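Local coordinates for segregation protein (PDB 1WCV), which hydrolyses ATP and, in a strictly ATP-dependent way, binds double-stranded DNA cooperatively as nucleoprotein filaments, probably to partition chromosomes, at residues L131-A143 and N166-Y179. Residues are numbered along the deposited sequence; the frame is centred on the assembly and turned at random.
Sequences LAAAEGVVVPVQA and NPRLRLLGILVTMY
The flat amide of Asn-166 meets backbone carbonyls of residues 131-134 along its ND2 edge: one N-H goes to Leu-131 O (3.0 Å), the other to Ala-134 O (2.6 Å), both acceptors within 2° of the amide plane. Ala-132 O lies over one face, 3.5 Å from Asn-166 CG, without a hydrogen bond. With CG anti to the backbone N (chi1 177°), the group reaches across to these carbonyls, while OD1 takes Arg-168 N from above its carbonyl plane, an Asx turn. With an alanine in its place, both carbonyls would probably lose this donor and the 166-169 turn would be less firmly joined to residues 131-134. The other flat amide, on Gln-142, carries the sulfur of Met-178 over one face (CD to SD 3.3 Å). Between them the strands run parallel. At a beta bulge, Val-137 O accepts from both Leu-172 N and Gly-173 N. Further on, Val-141 O takes Thr-177 N nearly head-on and Thr-177 OG1 from well above the carbonyl plane. Val-137 CG2 presses tightly on Leu-169 CD1 (3.5 Å), and Val-139 CG2 meets Leu-171 CD1, on the face covered by helix 146-164. Pro-140, Leu-175 and Thr-177 face helix 18-33, whose start binds ATP. This is the beta-alpha-beta unit of strand 136-142, helix 146-164 and strand 170-177 in a P-loop NTPase fold of the ParA family.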
loop_
_atom_site.group_PDB
_atom_site.type_symbol
_atom_site.label_atom_id
_atom_site.label_comp_id
_atom_site.label_asym_id
_atom_site.label_seq_id
_atom_site.Cartn_x
_atom_site.Cartn_y
_atom_site.Cartn_z
ATOM N N LEU A 131 15.369 -11.618 18.303
ATOM C CA LEU A 131 15.436 -10.178 18.471
ATOM C C LEU A 131 16.845 -9.679 18.749
ATOM O O LEU A 131 17.202 -8.563 18.374
ATOM C CB LEU A 131 14.500 -9.742 19.597
ATOM C CG LEU A 131 13.018 -9.989 19.319
ATOM C CD1 LEU A 131 12.166 -9.444 20.454
ATOM C CD2 LEU A 131 12.649 -9.322 18.008
ATOM N N ALA A 132 17.646 -10.508 19.408
ATOM C CA ALA A 132 19.015 -10.127 19.735
ATOM C C ALA A 132 19.943 -10.246 18.537
ATOM O O ALA A 132 21.016 -9.649 18.518
ATOM C CB ALA A 132 19.537 -10.983 20.888
ATOM N N ALA A 133 19.518 -10.996 17.525
ATOM C CA ALA A 133 20.338 -11.198 16.332
ATOM C C ALA A 133 19.912 -10.365 15.123
ATOM O O ALA A 133 20.705 -10.128 14.205
ATOM C CB ALA A 133 20.333 -12.669 15.962
ATOM N N ALA A 134 18.667 -9.916 15.118
ATOM C CA ALA A 134 18.146 -9.143 13.997
ATOM C C ALA A 134 18.474 -7.657 14.040
ATOM O O ALA A 134 18.851 -7.121 15.075
ATOM C CB ALA A 134 16.633 -9.320 13.922
ATOM N N GLU A 135 18.332 -6.993 12.896
ATOM C CA GLU A 135 18.545 -5.557 12.827
ATOM C C GLU A 135 17.175 -4.912 12.585
ATOM O O GLU A 135 16.916 -3.791 13.014
ATOM C CB GLU A 135 19.499 -5.191 11.691
ATOM C CG GLU A 135 20.934 -5.648 11.888
ATOM C CD GLU A 135 21.261 -6.897 11.101
ATOM O OE1 GLU A 135 20.935 -6.937 9.898
ATOM O OE2 GLU A 135 21.850 -7.835 11.678
ATOM N N GLY A 136 16.296 -5.643 11.905
ATOM C CA GLY A 136 14.966 -5.123 11.623
ATOM C C GLY A 136 13.896 -6.100 12.061
ATOM O O GLY A 136 14.127 -7.307 12.088
ATOM N N VAL A 137 12.723 -5.584 12.415
ATOM C CA VAL A 137 11.622 -6.440 12.840
ATOM C C VAL A 137 10.347 -6.110 12.077
ATOM O O VAL A 137 10.021 -4.940 11.889
ATOM C CB VAL A 137 11.295 -6.260 14.346
ATOM C CG1 VAL A 137 10.185 -7.215 14.754
ATOM C CG2 VAL A 137 12.541 -6.495 15.192
ATOM N N VAL A 138 9.650 -7.146 11.622
ATOM C CA VAL A 138 8.369 -6.977 10.943
ATOM C C VAL A 138 7.389 -7.641 11.899
ATOM O O VAL A 138 7.558 -8.811 12.255
ATOM C CB VAL A 138 8.317 -7.688 9.579
ATOM C CG1 VAL A 138 6.875 -7.720 9.061
ATOM C CG2 VAL A 138 9.198 -6.954 8.580
ATOM N N VAL A 139 6.387 -6.882 12.331
ATOM C CA VAL A 139 5.386 -7.365 13.280
ATOM C C VAL A 139 4.083 -7.613 12.536
ATOM O O VAL A 139 3.358 -6.672 12.229
ATOM C CB VAL A 139 5.135 -6.315 14.385
ATOM C CG1 VAL A 139 4.168 -6.879 15.441
ATOM C CG2 VAL A 139 6.462 -5.906 15.029
ATOM N N PRO A 140 3.786 -8.885 12.218
ATOM C CA PRO A 140 2.557 -9.240 11.501
ATOM C C PRO A 140 1.425 -9.384 12.505
ATOM O O PRO A 140 1.521 -10.166 13.447
ATOM C CB PRO A 140 2.909 -10.576 10.832
ATOM C CG PRO A 140 4.447 -10.637 10.901
ATOM C CD PRO A 140 4.707 -10.031 12.241
ATOM N N VAL A 141 0.365 -8.611 12.321
ATOM C CA VAL A 141 -0.755 -8.681 13.240
ATOM C C VAL A 141 -2.035 -8.861 12.452
ATOM O O VAL A 141 -2.074 -8.583 11.261
ATOM C CB VAL A 141 -0.883 -7.394 14.097
ATOM C CG1 VAL A 141 0.428 -7.101 14.799
ATOM C CG2 VAL A 141 -1.283 -6.216 13.223
ATOM N N GLN A 142 -3.071 -9.362 13.114
ATOM C CA GLN A 142 -4.354 -9.529 12.452
ATOM C C GLN A 142 -5.149 -8.267 12.690
ATOM O O GLN A 142 -4.926 -7.560 13.673
ATOM C CB GLN A 142 -5.109 -10.734 13.006
ATOM C CG GLN A 142 -4.515 -12.072 12.610
ATOM C CD GLN A 142 -5.411 -13.230 13.008
ATOM O OE1 GLN A 142 -6.566 -13.309 12.584
ATOM N NE2 GLN A 142 -4.884 -14.134 13.830
ATOM N N ALA A 143 -6.072 -7.976 11.782
ATOM C CA ALA A 143 -6.887 -6.778 11.894
ATOM C C ALA A 143 -7.985 -6.939 12.942
ATOM O O ALA A 143 -9.175 -6.953 12.618
ATOM C CB ALA A 143 -7.494 -6.436 10.535
ATOM N N ASN A 166 20.768 -5.483 22.044
ATOM C CA ASN A 166 21.058 -5.297 20.628
ATOM C C ASN A 166 20.771 -3.876 20.151
ATOM O O ASN A 166 19.668 -3.573 19.712
ATOM C CB ASN A 166 20.223 -6.312 19.839
ATOM C CG ASN A 166 20.372 -6.165 18.345
ATOM O OD1 ASN A 166 21.288 -5.506 17.867
ATOM N ND2 ASN A 166 19.470 -6.791 17.598
ATOM N N PRO A 167 21.778 -2.988 20.222
ATOM C CA PRO A 167 21.694 -1.581 19.818
ATOM C C PRO A 167 21.194 -1.330 18.397
ATOM O O PRO A 167 20.611 -0.287 18.120
ATOM C CB PRO A 167 23.129 -1.085 20.000
ATOM C CG PRO A 167 23.637 -1.943 21.112
ATOM C CD PRO A 167 23.126 -3.300 20.732
ATOM N N ARG A 168 21.424 -2.271 17.492
ATOM C CA ARG A 168 20.982 -2.047 16.121
ATOM C C ARG A 168 19.562 -2.516 15.817
ATOM O O ARG A 168 19.110 -2.443 14.679
ATOM C CB ARG A 168 21.967 -2.662 15.119
ATOM C CG ARG A 168 22.277 -4.126 15.316
ATOM C CD ARG A 168 23.428 -4.315 16.281
ATOM N NE ARG A 168 23.805 -5.719 16.399
ATOM C CZ ARG A 168 24.705 -6.178 17.260
ATOM N NH1 ARG A 168 24.987 -7.473 17.299
ATOM N NH2 ARG A 168 25.322 -5.342 18.083
ATOM N N LEU A 169 18.849 -2.974 16.836
ATOM C CA LEU A 169 17.478 -3.436 16.645
ATOM C C LEU A 169 16.518 -2.277 16.372
ATOM O O LEU A 169 16.460 -1.302 17.125
ATOM C CB LEU A 169 16.995 -4.201 17.881
ATOM C CG LEU A 169 15.602 -4.831 17.746
ATOM C CD1 LEU A 169 15.621 -5.876 16.632
ATOM C CD2 LEU A 169 15.199 -5.484 19.069
ATOM N N ARG A 170 15.758 -2.394 15.290
ATOM C CA ARG A 170 14.788 -1.373 14.935
ATOM C C ARG A 170 13.558 -2.004 14.302
ATOM O O ARG A 170 13.617 -3.080 13.705
ATOM C CB ARG A 170 15.386 -0.368 13.950
ATOM C CG ARG A 170 15.897 -0.998 12.666
ATOM C CD ARG A 170 15.970 0.019 11.537
ATOM N NE ARG A 170 16.754 1.204 11.879
ATOM C CZ ARG A 170 16.881 2.266 11.087
ATOM N NH1 ARG A 170 16.277 2.293 9.905
ATOM N NH2 ARG A 170 17.610 3.304 11.476
ATOM N N LEU A 171 12.437 -1.319 14.438
ATOM C CA LEU A 171 11.199 -1.794 13.857
ATOM C C LEU A 171 11.217 -1.451 12.370
ATOM O O LEU A 171 11.439 -0.301 12.016
ATOM C CB LEU A 171 10.030 -1.079 14.515
ATOM C CG LEU A 171 8.650 -1.313 13.915
ATOM C CD1 LEU A 171 8.221 -2.754 14.183
ATOM C CD2 LEU A 171 7.678 -0.306 14.538
ATOM N N LEU A 172 11.017 -2.442 11.501
ATOM C CA LEU A 172 10.961 -2.153 10.075
ATOM C C LEU A 172 9.525 -1.721 9.806
ATOM O O LEU A 172 9.276 -0.719 9.129
ATOM C CB LEU A 172 11.310 -3.388 9.236
ATOM C CG LEU A 172 12.770 -3.577 8.813
ATOM C CD1 LEU A 172 12.866 -4.759 7.847
ATOM C CD2 LEU A 172 13.291 -2.315 8.142
ATOM N N GLY A 173 8.572 -2.473 10.350
ATOM C CA GLY A 173 7.181 -2.105 10.166
ATOM C C GLY A 173 6.170 -3.070 10.745
ATOM O O GLY A 173 6.492 -4.222 11.026
ATOM N N ILE A 174 4.953 -2.573 10.945
ATOM C CA ILE A 174 3.846 -3.372 11.441
ATOM C C ILE A 174 3.051 -3.750 10.193
ATOM O O ILE A 174 2.729 -2.889 9.375
ATOM C CB ILE A 174 2.960 -2.554 12.376
ATOM C CG1 ILE A 174 3.760 -2.153 13.620
ATOM C CG2 ILE A 174 1.716 -3.369 12.761
ATOM C CD1 ILE A 174 3.149 -1.004 14.379
ATOM N N LEU A 175 2.750 -5.038 10.048
ATOM C CA LEU A 175 2.009 -5.530 8.888
ATOM C C LEU A 175 0.632 -6.057 9.241
ATOM O O LEU A 175 0.500 -6.964 10.052
ATOM C CB LEU A 175 2.784 -6.660 8.202
ATOM C CG LEU A 175 2.097 -7.354 7.012
ATOM C CD1 LEU A 175 1.917 -6.375 5.848
ATOM C CD2 LEU A 175 2.957 -8.546 6.569
ATOM N N VAL A 176 -0.398 -5.490 8.620
ATOM C CA VAL A 176 -1.757 -5.958 8.858
ATOM C C VAL A 176 -1.988 -7.166 7.946
ATOM O O VAL A 176 -1.807 -7.077 6.726
ATOM C CB VAL A 176 -2.795 -4.869 8.527
ATOM C CG1 VAL A 176 -4.200 -5.395 8.769
ATOM C CG2 VAL A 176 -2.540 -3.629 9.396
ATOM N N THR A 177 -2.341 -8.301 8.545
ATOM C CA THR A 177 -2.599 -9.519 7.783
ATOM C C THR A 177 -4.017 -9.985 8.072
ATOM O O THR A 177 -4.694 -9.457 8.963
ATOM C CB THR A 177 -1.625 -10.670 8.182
ATOM O OG1 THR A 177 -1.894 -11.078 9.529
ATOM C CG2 THR A 177 -0.177 -10.207 8.081
ATOM N N MET A 178 -4.469 -10.969 7.301
ATOM C CA MET A 178 -5.802 -11.534 7.473
ATOM C C MET A 178 -6.909 -10.487 7.492
ATOM O O MET A 178 -7.915 -10.621 8.194
ATOM C CB MET A 178 -5.821 -12.384 8.744
ATOM C CG MET A 178 -4.720 -13.438 8.718
ATOM S SD MET A 178 -4.757 -14.607 10.066
ATOM C CE MET A 178 -5.915 -15.811 9.414
ATOM N N TYR A 179 -6.719 -9.439 6.700
ATOM C CA TYR A 179 -7.705 -8.373 6.596
ATOM C C TYR A 179 -8.985 -8.984 6.008
ATOM O O TYR A 179 -8.995 -9.402 4.850
ATOM C CB TYR A 179 -7.150 -7.286 5.664
ATOM C CG TYR A 179 -8.043 -6.083 5.446
ATOM C CD1 TYR A 179 -7.926 -4.939 6.238
ATOM C CD2 TYR A 179 -8.980 -6.074 4.411
ATOM C CE1 TYR A 179 -8.727 -3.802 5.991
ATOM C CE2 TYR A 179 -9.773 -4.960 4.160
ATOM C CZ TYR A 179 -9.643 -3.826 4.949
ATOM O OH TYR A 179 -10.417 -2.721 4.668
HETATM O O HOH W 1 -7.891 -9.506 10.581
#